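Local coordinates for protein cysteine desulfurase (Stenotrophomonas maltophilia, PDB 6WCI) that probably removes sulfur from L-cysteine with the help of pyridoxal 5'-phosphate, giving L-alanine and passing the sulfur to a carrier, at residues P57-G62 with A310-Q315; A179-E184 with R213-V218; A326-H331 with A409-F414. All blocks are in the same frame, centred on the assembly; numbering follows the deposited sequence. Where two conformers were deposited one is given.

Contact 1: residues P57-G62 with A310-Q315; sequences PVQVIG and ADYLQQ
Pro57 points the CB-CG edge of its pyrrolidine at one face of the Tyr312 ring in a CH-pi contact that joins the start of helix 58-70 to helix 300-316 within the class-V aminotransferase fold. Its CB sits 4.0 Å from the centroid of the Tyr312 ring and only 13° off the ring normal, so this methylene stands over the middle of the face, with CG beside it. Proline suits this place twice: its methylenes are good donors to an aromatic face, and as N-cap residue it needs no backbone N-H. The Tyr312 ring is set there by its first torsion, which turns CG opposite the backbone N (chi1 -174°). Gln59 crosses the ring at roughly a right angle; a bend at chi2 brings its OE1 to 3.5 Å from Tyr312 CE1, with amide and ring planes 55° apart. This is an oblique van der Waals approach. Farther out, Asp32 ties both sides together: its OD2 is hydrogen-bonded to Tyr312 OH, and its backbone pairs with that of Val58. The first helical turn is closed by Pro57 O, which accepts from Val60 N at 3.0 Å and from Ile61 N at 3.1 Å.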
ATOM      1  N   PRO B  57      -2.080 -16.162 -11.735  1.00 35.01           N
ATOM      2  CA  PRO B  57      -1.556 -16.776 -12.958  1.00 33.13           C
ATOM      3  C   PRO B  57      -0.096 -16.414 -13.163  1.00 30.44           C
ATOM      4  O   PRO B  57       0.408 -15.407 -12.659  1.00 25.44           O
ATOM      5  CB  PRO B  57      -2.434 -16.185 -14.064  1.00 36.30           C
ATOM      6  CG  PRO B  57      -2.906 -14.876 -13.503  1.00 37.24           C
ATOM      7  CD  PRO B  57      -3.021 -15.059 -12.015  1.00 33.99           C
ATOM      8  N   VAL B  58       0.589 -17.265 -13.928  1.00 32.62           N
ATOM      9  CA  VAL B  58       2.021 -17.097 -14.109  1.00 39.03           C
ATOM     10  C   VAL B  58       2.341 -15.798 -14.849  1.00 33.92           C
ATOM     11  O   VAL B  58       3.436 -15.254 -14.701  1.00 31.01           O
ATOM     12  CB  VAL B  58       2.594 -18.328 -14.828  1.00 39.90           C
ATOM     13  CG1 VAL B  58       2.314 -18.261 -16.330  1.00 40.39           C
ATOM     14  CG2 VAL B  58       4.061 -18.446 -14.528  1.00 46.66           C
ATOM     15  N   GLN B  59       1.399 -15.280 -15.645  1.00 34.90           N
ATOM     16  CA  GLN B  59       1.596 -13.996 -16.310  1.00 36.61           C
ATOM     17  C   GLN B  59       1.736 -12.864 -15.295  1.00 32.33           C
ATOM     18  O   GLN B  59       2.518 -11.923 -15.498  1.00 34.62           O
ATOM     19  CB  GLN B  59       0.427 -13.724 -17.259  1.00 38.99           C
ATOM     20  CG  GLN B  59       0.312 -14.685 -18.436  1.00 38.28           C
ATOM     21  CD  GLN B  59      -0.395 -16.000 -18.101  1.00 41.25           C
ATOM     22  OE1 GLN B  59      -0.678 -16.297 -16.941  1.00 43.98           O
ATOM     23  NE2 GLN B  59      -0.677 -16.793 -19.129  1.00 40.00           N
ATOM     24  N   VAL B  60       0.979 -12.936 -14.196  1.00 25.85           N
ATOM     25  CA  VAL B  60       1.048 -11.911 -13.155  1.00 32.06           C
ATOM     26  C   VAL B  60       2.322 -12.061 -12.342  1.00 34.51           C
ATOM     27  O   VAL B  60       3.033 -11.082 -12.082  1.00 31.07           O
ATOM     28  CB  VAL B  60      -0.190 -11.990 -12.249  1.00 31.59           C
ATOM     29  CG1 VAL B  60       0.014 -11.148 -11.000  1.00 26.79           C
ATOM     30  CG2 VAL B  60      -1.427 -11.554 -13.014  1.00 33.04           C
ATOM     31  N   ILE B  61       2.613 -13.290 -11.912  1.00 28.96           N
ATOM     32  CA  ILE B  61       3.785 -13.554 -11.083  1.00 30.08           C
ATOM     33  C   ILE B  61       5.052 -13.132 -11.816  1.00 35.61           C
ATOM     34  O   ILE B  61       5.925 -12.462 -11.253  1.00 34.61           O
ATOM     35  CB  ILE B  61       3.820 -15.046 -10.691  1.00 26.23           C
ATOM     36  CG1 ILE B  61       2.697 -15.350  -9.705  1.00 25.84           C
ATOM     37  CG2 ILE B  61       5.188 -15.445 -10.126  1.00 25.69           C
ATOM     38  CD1 ILE B  61       2.503 -16.816  -9.413  1.00 23.56           C
ATOM     39  N   GLY B  62       5.161 -13.509 -13.091  1.00 30.15           N
ATOM     40  CA  GLY B  62       6.313 -13.120 -13.880  1.00 33.37           C
ATOM     41  C   GLY B  62       6.351 -11.640 -14.216  1.00 35.66           C
ATOM     42  O   GLY B  62       7.423 -11.090 -14.473  1.00 37.08           O
ATOM     43  N   ALA B 310      -5.812  -7.883 -14.712  1.00 28.75           N
ATOM     44  CA  ALA B 310      -6.988  -7.360 -15.399  1.00 34.45           C
ATOM     45  C   ALA B 310      -7.024  -7.815 -16.851  1.00 33.38           C
ATOM     46  O   ALA B 310      -8.074  -8.239 -17.356  1.00 39.09           O
ATOM     47  CB  ALA B 310      -7.011  -5.830 -15.304  1.00 35.79           C
ATOM     48  N   ASP B 311      -5.880  -7.757 -17.536  1.00 31.93           N
ATOM     49  CA  ASP B 311      -5.840  -8.190 -18.928  1.00 42.06           C
ATOM     50  C   ASP B 311      -6.068  -9.692 -19.044  1.00 35.24           C
ATOM     51  O   ASP B 311      -6.712 -10.158 -19.993  1.00 37.44           O
ATOM     52  CB  ASP B 311      -4.512  -7.795 -19.562  1.00 46.68           C
ATOM     53  CG  ASP B 311      -4.420  -8.215 -21.009  1.00 58.31           C
ATOM     54  OD1 ASP B 311      -5.177  -7.665 -21.836  1.00 60.93           O
ATOM     55  OD2 ASP B 311      -3.601  -9.106 -21.320  1.00 64.54           O
ATOM     56  N   TYR B 312      -5.575 -10.464 -18.075  1.00 39.35           N
ATOM     57  CA  TYR B 312      -5.804 -11.906 -18.099  1.00 40.32           C
ATOM     58  C   TYR B 312      -7.290 -12.221 -17.994  1.00 44.62           C
ATOM     59  O   TYR B 312      -7.802 -13.071 -18.731  1.00 43.72           O
ATOM     60  CB  TYR B 312      -5.021 -12.574 -16.968  1.00 37.54           C
ATOM     61  CG  TYR B 312      -5.050 -14.092 -16.973  1.00 39.35           C
ATOM     62  CD1 TYR B 312      -4.064 -14.829 -17.628  1.00 38.84           C
ATOM     63  CD2 TYR B 312      -6.052 -14.788 -16.302  1.00 38.03           C
ATOM     64  CE1 TYR B 312      -4.084 -16.233 -17.630  1.00 37.93           C
ATOM     65  CE2 TYR B 312      -6.084 -16.187 -16.306  1.00 43.45           C
ATOM     66  CZ  TYR B 312      -5.102 -16.897 -16.964  1.00 43.04           C
ATOM     67  OH  TYR B 312      -5.145 -18.277 -16.950  1.00 46.10           O
ATOM     68  N   LEU B 313      -8.003 -11.526 -17.106  1.00 45.59           N
ATOM     69  CA  LEU B 313      -9.432 -11.780 -16.938  1.00 43.19           C
ATOM     70  C   LEU B 313     -10.237 -11.262 -18.124  1.00 44.74           C
ATOM     71  O   LEU B 313     -11.215 -11.892 -18.541  1.00 48.18           O
ATOM     72  CB  LEU B 313      -9.925 -11.151 -15.636  1.00 43.07           C
ATOM     73  CG  LEU B 313      -9.415 -11.822 -14.358  1.00 42.60           C
ATOM     74  CD1 LEU B 313      -9.806 -11.038 -13.124  1.00 43.27           C
ATOM     75  CD2 LEU B 313      -9.951 -13.242 -14.285  1.00 44.98           C
ATOM     76  N   GLN B 314      -9.854 -10.115 -18.683  1.00 49.04           N
ATOM     77  CA  GLN B 314     -10.525  -9.661 -19.896  1.00 50.97           C
ATOM     78  C   GLN B 314     -10.280 -10.627 -21.053  1.00 50.84           C
ATOM     79  O   GLN B 314     -11.170 -10.848 -21.882  1.00 47.49           O
ATOM     80  CB  GLN B 314     -10.083  -8.245 -20.260  1.00 50.07           C
ATOM     81  CG  GLN B 314     -10.755  -7.169 -19.416  1.00 57.76           C
ATOM     82  CD  GLN B 314     -10.374  -5.754 -19.831  1.00 61.01           C
ATOM     83  OE1 GLN B 314     -11.138  -5.074 -20.520  1.00 62.84           O
ATOM     84  NE2 GLN B 314      -9.187  -5.300 -19.406  1.00 55.14           N
ATOM     85  N   GLN B 315      -9.084 -11.225 -21.117  1.00 51.46           N
ATOM     86  CA  GLN B 315      -8.789 -12.184 -22.182  1.00 54.05           C
ATOM     87  C   GLN B 315      -9.642 -13.439 -22.058  1.00 49.03           C
ATOM     88  O   GLN B 315     -10.144 -13.959 -23.063  1.00 49.56           O
ATOM     89  CB  GLN B 315      -7.305 -12.560 -22.171  1.00 62.47           C
ATOM     90  CG  GLN B 315      -6.372 -11.484 -22.704  1.00 71.44           C
ATOM     91  CD  GLN B 315      -6.640 -11.155 -24.154  1.00 81.10           C
ATOM     92  OE1 GLN B 315      -7.094 -10.056 -24.477  1.00 77.76           O
ATOM     93  NE2 GLN B 315      -6.358 -12.108 -25.042  1.00 87.33           N
TER

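Contact 2: residues A179-E184 with R213-V218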
ATOM      1  N   ALA B 179     -38.085   1.827   2.468  1.00 57.67           N
ATOM      2  CA  ALA B 179     -38.647   2.437   3.666  1.00 59.41           C
ATOM      3  C   ALA B 179     -37.563   3.091   4.514  1.00 55.27           C
ATOM      4  O   ALA B 179     -37.836   4.070   5.220  1.00 61.21           O
ATOM      5  CB  ALA B 179     -39.411   1.393   4.482  1.00 54.94           C
ATOM      6  N   ALA B 180     -36.331   2.575   4.442  1.00 48.59           N
ATOM      7  CA  ALA B 180     -35.223   3.097   5.232  1.00 51.68           C
ATOM      8  C   ALA B 180     -34.567   4.320   4.607  1.00 50.79           C
ATOM      9  O   ALA B 180     -33.843   5.037   5.308  1.00 47.91           O
ATOM     10  CB  ALA B 180     -34.159   2.015   5.435  1.00 53.31           C
ATOM     11  N   MET B 181     -34.794   4.570   3.318  1.00 49.79           N
ATOM     12  CA  MET B 181     -34.140   5.670   2.604  1.00 47.62           C
ATOM     13  C   MET B 181     -34.976   6.949   2.721  1.00 47.72           C
ATOM     14  O   MET B 181     -35.593   7.427   1.765  1.00 51.73           O
ATOM     15  CB  MET B 181     -33.899   5.286   1.148  1.00 42.67           C
ATOM     16  CG  MET B 181     -32.839   4.239   0.943  1.00 46.76           C
ATOM     17  SD  MET B 181     -32.458   4.013  -0.809  1.00 56.37           S
ATOM     18  CE  MET B 181     -34.056   3.525  -1.423  1.00 52.42           C
ATOM     19  N   THR B 182     -34.975   7.507   3.926  1.00 45.44           N
ATOM     20  CA  THR B 182     -35.696   8.737   4.237  1.00 47.40           C
ATOM     21  C   THR B 182     -34.821   9.944   3.942  1.00 44.12           C
ATOM     22  O   THR B 182     -33.624   9.809   3.702  1.00 42.39           O
ATOM     23  CB  THR B 182     -36.130   8.714   5.700  1.00 51.11           C
ATOM     24  OG1 THR B 182     -34.983   8.456   6.522  1.00 49.13           O
ATOM     25  CG2 THR B 182     -37.189   7.633   5.923  1.00 53.96           C
ATOM     26  N   PRO B 183     -35.388  11.159   3.947  1.00 53.50           N
ATOM     27  CA  PRO B 183     -34.581  12.336   3.576  1.00 50.47           C
ATOM     28  C   PRO B 183     -33.351  12.568   4.437  1.00 46.61           C
ATOM     29  O   PRO B 183     -32.410  13.221   3.963  1.00 42.38           O
ATOM     30  CB  PRO B 183     -35.576  13.497   3.706  1.00 45.91           C
ATOM     31  CG  PRO B 183     -36.885  12.867   3.407  1.00 48.54           C
ATOM     32  CD  PRO B 183     -36.825  11.492   4.008  1.00 47.32           C
ATOM     33  N   GLU B 184     -33.313  12.079   5.677  1.00 45.82           N
ATOM     34  CA  GLU B 184     -32.140  12.319   6.512  1.00 47.23           C
ATOM     35  C   GLU B 184     -30.964  11.421   6.158  1.00 45.02           C
ATOM     36  O   GLU B 184     -29.844  11.660   6.638  1.00 40.81           O
ATOM     37  CB  GLU B 184     -32.500  12.155   7.990  1.00 56.34           C
ATOM     38  CG  GLU B 184     -33.100  10.819   8.344  1.00 64.81           C
ATOM     39  CD  GLU B 184     -34.615  10.812   8.264  1.00 67.06           C
ATOM     40  OE1 GLU B 184     -35.208  11.789   7.752  1.00 65.66           O
ATOM     41  OE2 GLU B 184     -35.206   9.816   8.720  1.00 65.19           O
ATOM     42  N   ARG B 213     -33.279   9.889  -4.385  1.00 41.99           N
ATOM     43  CA  ARG B 213     -33.500  10.467  -3.067  1.00 45.51           C
ATOM     44  C   ARG B 213     -32.313  11.295  -2.578  1.00 46.01           C
ATOM     45  O   ARG B 213     -32.258  11.651  -1.397  1.00 43.91           O
ATOM     46  CB  ARG B 213     -33.816   9.358  -2.066  1.00 42.29           C
ATOM     47  CG  ARG B 213     -34.763   8.320  -2.622  1.00 48.50           C
ATOM     48  CD  ARG B 213     -35.270   7.392  -1.548  1.00 48.79           C
ATOM     49  NE  ARG B 213     -36.119   6.351  -2.108  1.00 47.19           N
ATOM     50  CZ  ARG B 213     -37.148   5.809  -1.467  1.00 59.61           C
ATOM     51  NH1 ARG B 213     -37.465   6.222  -0.245  1.00 64.80           N
ATOM     52  NH2 ARG B 213     -37.871   4.870  -2.058  1.00 59.96           N
ATOM     53  N   GLY B 214     -31.369  11.614  -3.456  1.00 44.74           N
ATOM     54  CA  GLY B 214     -30.195  12.356  -3.027  1.00 43.93           C
ATOM     55  C   GLY B 214     -29.317  11.602  -2.053  1.00 44.71           C
ATOM     56  O   GLY B 214     -28.776  12.202  -1.116  1.00 46.71           O
ATOM     57  N   ILE B 215     -29.155  10.298  -2.250  1.00 38.72           N
ATOM     58  CA  ILE B 215     -28.379   9.465  -1.338  1.00 35.88           C
ATOM     59  C   ILE B 215     -27.131   8.977  -2.063  1.00 36.11           C
ATOM     60  O   ILE B 215     -27.222   8.295  -3.095  1.00 41.41           O
ATOM     61  CB  ILE B 215     -29.213   8.294  -0.801  1.00 38.91           C
ATOM     62  CG1 ILE B 215     -30.372   8.825   0.050  1.00 37.79           C
ATOM     63  CG2 ILE B 215     -28.333   7.338  -0.006  1.00 40.71           C
ATOM     64  CD1 ILE B 215     -31.342   7.756   0.512  1.00 39.04           C
ATOM     65  N   ILE B 216     -25.962   9.328  -1.524  1.00 36.73           N
ATOM     66  CA  ILE B 216     -24.700   8.872  -2.093  1.00 35.28           C
ATOM     67  C   ILE B 216     -24.545   7.371  -1.875  1.00 34.48           C
ATOM     68  O   ILE B 216     -24.833   6.848  -0.790  1.00 35.87           O
ATOM     69  CB  ILE B 216     -23.522   9.636  -1.467  1.00 31.42           C
ATOM     70  CG1 ILE B 216     -23.587  11.130  -1.825  1.00 39.73           C
ATOM     71  CG2 ILE B 216     -22.201   8.996  -1.886  1.00 29.60           C
ATOM     72  CD1 ILE B 216     -23.616  11.414  -3.322  1.00 45.65           C
ATOM     73  N   THR B 217     -24.071   6.668  -2.898  1.00 31.73           N
ATOM     74  CA  THR B 217     -23.847   5.229  -2.804  1.00 33.47           C
ATOM     75  C   THR B 217     -22.360   4.912  -2.878  1.00 32.68           C
ATOM     76  O   THR B 217     -21.675   5.336  -3.816  1.00 30.80           O
ATOM     77  CB  THR B 217     -24.589   4.470  -3.902  1.00 36.74           C
ATOM     78  OG1 THR B 217     -24.326   5.062  -5.180  1.00 38.26           O
ATOM     79  CG2 THR B 217     -26.075   4.480  -3.636  1.00 34.32           C
ATOM     80  N   VAL B 218     -21.879   4.154  -1.891  1.00 33.40           N
ATOM     81  CA  VAL B 218     -20.541   3.574  -1.888  1.00 31.42           C
ATOM     82  C   VAL B 218     -20.689   2.060  -2.050  1.00 35.50           C
ATOM     83  O   VAL B 218     -21.180   1.368  -1.146  1.00 36.65           O
ATOM     84  CB  VAL B 218     -19.775   3.928  -0.606  1.00 33.11           C
ATOM     85  CG1 VAL B 218     -18.375   3.363  -0.665  1.00 28.56           C
ATOM     86  CG2 VAL B 218     -19.741   5.455  -0.408  1.00 34.41           C
TER
HETATM   87  O   HOH W   1     -33.312  10.800   0.819  0.52 32.20           O
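Met181, the centre of an inverse gamma turn, meets Arg213 and Ile215 where a Schellman motif ends helix 203-212. Both segments lead from a helix into a strand of the seven-stranded sheet of this aminotransferase fold: the first toward strand 185-191, the second into the neighbouring parallel strand 216-220. Gly214 has positive phi (65°) and is the C-prime residue of the Schellman motif, a place where glycine pays little conformational cost. Arg213 extends from CG to NE and gives its NH1 to Met181 O, 3.0 Å away. The bond is bent, with an N-H...O angle of 146°, and the donor stands 34° from the carbonyl plane. The Met181 side chain crosses that of Arg213 almost perpendicularly, and its bend at chi3 lays CE over one face of the guanidinium, 3.6 Å from NE and offset toward the rim. A long, flexible thioether thus covers the flat cation while NH1 binds the carbonyl of the turn. Glu209 holds NE of Arg213 in a salt bridge and so helps to fix the group. Nearer the backbone, Met181 CB packs on Ile215 CD1 at 3.6 Å, the branched side chain filling the apolar side near Leu188. A water 2.6 Å from Arg213 O also reaches Thr182 O, but only weakly. Arg162 binds Thr182 OG1, and that hydroxyl in turn donates to Glu184 OE2 over 2.6 Å, meeting the carboxylate from above its plane.

Contact 3: residues A326-H331 with A409-F414; sequences AELLAH and AEIERF
His331 turns its imidazole face to Ile411 and its edge to Glu412, linking helices 318-336 and 408-422 beside the six-stranded mixed sheet of this class-V aminotransferase fold. The two short helical segments run nearly alongside, their axes 24° apart and 10.5 Å at closest approach, and the ring bridges the gap because CG stands opposite the backbone N (chi1 177°). The isoleucine and the histidine reach across from the two helices and overlap side by side. The branch CG2 of Ile411 lies over the centre of the ring, 3.8 Å from the centroid of His331, in a CH-pi contact. Its other arm runs on the same side, past the ND1 corner, toward helix 318-336, where CD1 comes within 3.5 Å of Leu328 O and 3.8 Å of Leu328 CD2. A beta-branched residue suits this position, since one branch serves the imidazole and the other the leucine. Glu412 comes from a different direction, crossing the histidine at about a right angle after bending at chi2. In the conformer described, one of two deposited, OE1 accepts from His331 NE2 at 2.6 Å. The acceptor lies in the ring plane, whereas NE2 meets the carboxylate on its anti side, 31° out of the carboxylate plane. Phe414, three residues after Ile411, packs on strand 376-381 and meets the ring of Phe332 of the partner helix. Behind, His331 ND1 is hydrogen-bonded to His408 ND1, so both ring nitrogens are engaged and rotation of the imidazole is restrained. The nearby carboxylate would stabilise the proton on NE2 and may raise the tendency of the imidazole to become charged.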
ATOM      1  N   ALA B 326     -20.528 -20.491 -12.066  1.00 57.81           N
ATOM      2  CA  ALA B 326     -21.913 -20.873 -11.803  1.00 59.88           C
ATOM      3  C   ALA B 326     -22.115 -22.380 -11.970  1.00 62.23           C
ATOM      4  O   ALA B 326     -22.846 -23.002 -11.194  1.00 64.08           O
ATOM      5  CB  ALA B 326     -22.852 -20.099 -12.722  1.00 60.48           C
ATOM      6  N   GLU B 327     -21.471 -22.984 -12.970  1.00 63.00           N
ATOM      7  CA  GLU B 327     -21.483 -24.442 -13.071  1.00 69.93           C
ATOM      8  C   GLU B 327     -20.828 -25.073 -11.846  1.00 70.63           C
ATOM      9  O   GLU B 327     -21.398 -25.964 -11.212  1.00 65.77           O
ATOM     10  CB  GLU B 327     -20.780 -24.888 -14.356  1.00 70.19           C
ATOM     11  CG  GLU B 327     -20.786 -26.389 -14.599  1.00 75.14           C
ATOM     12  CD  GLU B 327     -20.008 -26.777 -15.846  1.00 88.31           C
ATOM     13  OE1 GLU B 327     -19.543 -25.874 -16.570  1.00 92.85           O
ATOM     14  OE2 GLU B 327     -19.860 -27.990 -16.107  1.00 99.49           O
ATOM     15  N   LEU B 328     -19.635 -24.591 -11.476  1.00 61.21           N
ATOM     16  CA  LEU B 328     -18.980 -25.104 -10.276  1.00 63.91           C
ATOM     17  C   LEU B 328     -19.859 -24.922  -9.041  1.00 67.00           C
ATOM     18  O   LEU B 328     -20.002 -25.848  -8.232  1.00 63.46           O
ATOM     19  CB  LEU B 328     -17.626 -24.422 -10.094  1.00 57.95           C
ATOM     20  CG  LEU B 328     -16.582 -24.714 -11.187  1.00 67.84           C
ATOM     21  CD1 LEU B 328     -15.407 -23.730 -11.111  1.00 53.90           C
ATOM     22  CD2 LEU B 328     -16.082 -26.169 -11.136  1.00 58.08           C
ATOM     23  N   LEU B 329     -20.481 -23.747  -8.895  1.00 61.33           N
ATOM     24  CA  LEU B 329     -21.372 -23.517  -7.764  1.00 62.45           C
ATOM     25  C   LEU B 329     -22.524 -24.518  -7.760  1.00 65.60           C
ATOM     26  O   LEU B 329     -22.799 -25.163  -6.742  1.00 67.01           O
ATOM     27  CB  LEU B 329     -21.920 -22.085  -7.789  1.00 61.39           C
ATOM     28  CG  LEU B 329     -23.038 -21.871  -6.768  1.00 62.94           C
ATOM     29  CD1 LEU B 329     -22.509 -22.078  -5.360  1.00 62.55           C
ATOM     30  CD2 LEU B 329     -23.736 -20.505  -6.901  1.00 62.23           C
ATOM     31  N   ALA B 330     -23.201 -24.664  -8.903  1.00 70.08           N
ATOM     32  CA  ALA B 330     -24.360 -25.548  -8.977  1.00 73.76           C
ATOM     33  C   ALA B 330     -23.980 -26.989  -8.661  1.00 71.30           C
ATOM     34  O   ALA B 330     -24.699 -27.678  -7.930  1.00 73.49           O
ATOM     35  CB  ALA B 330     -25.003 -25.447 -10.357  1.00 75.61           C
ATOM     36  N   HIS B 331     -22.854 -27.463  -9.199  1.00 70.12           N
ATOM     37  CA  HIS B 331     -22.383 -28.801  -8.850  1.00 71.25           C
ATOM     38  C   HIS B 331     -22.069 -28.888  -7.360  1.00 76.16           C
ATOM     39  O   HIS B 331     -22.513 -29.813  -6.670  1.00 73.10           O
ATOM     40  CB  HIS B 331     -21.158 -29.166  -9.697  1.00 72.61           C
ATOM     41  CG  HIS B 331     -20.555 -30.503  -9.370  1.00 76.52           C
ATOM     42  ND1 HIS B 331     -19.306 -30.884  -9.818  1.00 73.99           N
ATOM     43  CD2 HIS B 331     -21.025 -31.546  -8.646  1.00 73.04           C
ATOM     44  CE1 HIS B 331     -19.032 -32.098  -9.378  1.00 70.71           C
ATOM     45  NE2 HIS B 331     -20.057 -32.520  -8.660  1.00 72.94           N
ATOM     46  N   ALA B 409     -13.725 -32.233 -10.443  1.00 63.13           N
ATOM     47  CA  ALA B 409     -13.045 -33.307  -9.730  1.00 63.75           C
ATOM     48  C   ALA B 409     -12.699 -32.893  -8.306  1.00 68.80           C
ATOM     49  O   ALA B 409     -12.917 -33.655  -7.356  1.00 64.33           O
ATOM     50  CB  ALA B 409     -11.790 -33.721 -10.496  1.00 62.60           C
ATOM     51  N   GLU B 410     -12.153 -31.680  -8.136  1.00 60.37           N
ATOM     52  CA  GLU B 410     -11.883 -31.181  -6.791  1.00 59.49           C
ATOM     53  C   GLU B 410     -13.151 -31.134  -5.952  1.00 61.27           C
ATOM     54  O   GLU B 410     -13.125 -31.464  -4.763  1.00 61.97           O
ATOM     55  CB  GLU B 410     -11.252 -29.790  -6.851  1.00 56.71           C
ATOM     56  CG  GLU B 410      -9.766 -29.781  -7.191  1.00 54.74           C
ATOM     57  CD  GLU B 410      -9.266 -28.369  -7.355  1.00 53.72           C
ATOM     58  OE1 GLU B 410     -10.125 -27.488  -7.581  1.00 55.00           O
ATOM     59  OE2 GLU B 410      -8.039 -28.135  -7.244  1.00 53.67           O
ATOM     60  N   ILE B 411     -14.262 -30.691  -6.548  1.00 62.06           N
ATOM     61  CA  ILE B 411     -15.543 -30.686  -5.837  1.00 72.25           C
ATOM     62  C   ILE B 411     -15.844 -32.073  -5.283  1.00 66.50           C
ATOM     63  O   ILE B 411     -16.218 -32.227  -4.115  1.00 67.54           O
ATOM     64  CB  ILE B 411     -16.676 -30.192  -6.757  1.00 67.96           C
ATOM     65  CG1 ILE B 411     -16.527 -28.697  -7.048  1.00 62.37           C
ATOM     66  CG2 ILE B 411     -18.053 -30.467  -6.123  1.00 67.24           C
ATOM     67  CD1 ILE B 411     -17.412 -28.196  -8.168  1.00 62.84           C
ATOM     68  N   GLU B 412     -15.658 -33.107  -6.108  1.00 67.75           N
ATOM     69  CA  GLU B 412     -15.953 -34.464  -5.651  0.62 70.08           C
ATOM     70  C   GLU B 412     -14.968 -34.904  -4.573  1.00 70.24           C
ATOM     71  O   GLU B 412     -15.375 -35.485  -3.560  1.00 71.32           O
ATOM     72  CB  GLU B 412     -15.945 -35.439  -6.830  0.62 71.30           C
ATOM     73  CG  GLU B 412     -17.065 -35.210  -7.849  0.62 75.17           C
ATOM     74  CD  GLU B 412     -18.463 -35.470  -7.283  0.62 82.51           C
ATOM     75  OE1 GLU B 412     -19.441 -34.923  -7.834  0.62 82.89           O
ATOM     76  OE2 GLU B 412     -18.586 -36.216  -6.290  0.62 93.91           O
ATOM     77  N   ARG B 413     -13.673 -34.613  -4.762  1.00 67.39           N
ATOM     78  CA  ARG B 413     -12.678 -34.886  -3.724  1.00 66.63           C
ATOM     79  C   ARG B 413     -13.032 -34.182  -2.420  1.00 66.99           C
ATOM     80  O   ARG B 413     -12.797 -34.718  -1.331  1.00 67.36           O
ATOM     81  CB  ARG B 413     -11.291 -34.437  -4.190  1.00 63.99           C
ATOM     82  CG  ARG B 413     -10.742 -35.166  -5.403  1.00 81.96           C
ATOM     83  CD  ARG B 413      -9.281 -34.789  -5.635  1.00 82.44           C
ATOM     84  NE  ARG B 413      -8.502 -34.915  -4.403  1.00 81.08           N
ATOM     85  CZ  ARG B 413      -8.013 -36.064  -3.950  1.00 75.56           C
ATOM     86  NH1 ARG B 413      -8.211 -37.179  -4.634  1.00 76.40           N
ATOM     87  NH2 ARG B 413      -7.324 -36.097  -2.817  1.00 72.23           N
ATOM     88  N   PHE B 414     -13.571 -32.964  -2.514  1.00 67.62           N
ATOM     89  CA  PHE B 414     -13.968 -32.217  -1.326  1.00 65.26           C
ATOM     90  C   PHE B 414     -15.056 -32.957  -0.550  1.00 68.15           C
ATOM     91  O   PHE B 414     -14.964 -33.128   0.671  1.00 68.80           O
ATOM     92  CB  PHE B 414     -14.446 -30.822  -1.742  1.00 64.73           C
ATOM     93  CG  PHE B 414     -15.033 -30.008  -0.619  1.00 70.45           C
ATOM     94  CD1 PHE B 414     -16.363 -30.163  -0.242  1.00 71.43           C
ATOM     95  CD2 PHE B 414     -14.260 -29.068   0.045  1.00 67.73           C
ATOM     96  CE1 PHE B 414     -16.895 -29.410   0.786  1.00 75.34           C
ATOM     97  CE2 PHE B 414     -14.785 -28.309   1.070  1.00 61.73           C
ATOM     98  CZ  PHE B 414     -16.103 -28.476   1.442  1.00 71.71           C
TER

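In the fold
Contacts 1 and 3 are neighbours through the chain: helix 300-316, which carries Tyr312, is followed directly by helix 318-336, which carries His331. The centres of contacts 1 and 3 lie 24 Å apart, their nearest atoms about 12 Å. Contact 2 is remote from both, its centre 39 Å from contact 1 and 40 Å from contact 3, and it sits across the chain's centre from contact 1. It belongs to the seven-stranded sheet, contact 3 to helices beside the six-stranded one. Strand 239-243 of the larger sheet leads to Lys246, which carries the pyridoxal phosphate. Contact 1 approaches that stretch of chain, since Pro57 packs on Cys248, two residues beyond the lysine.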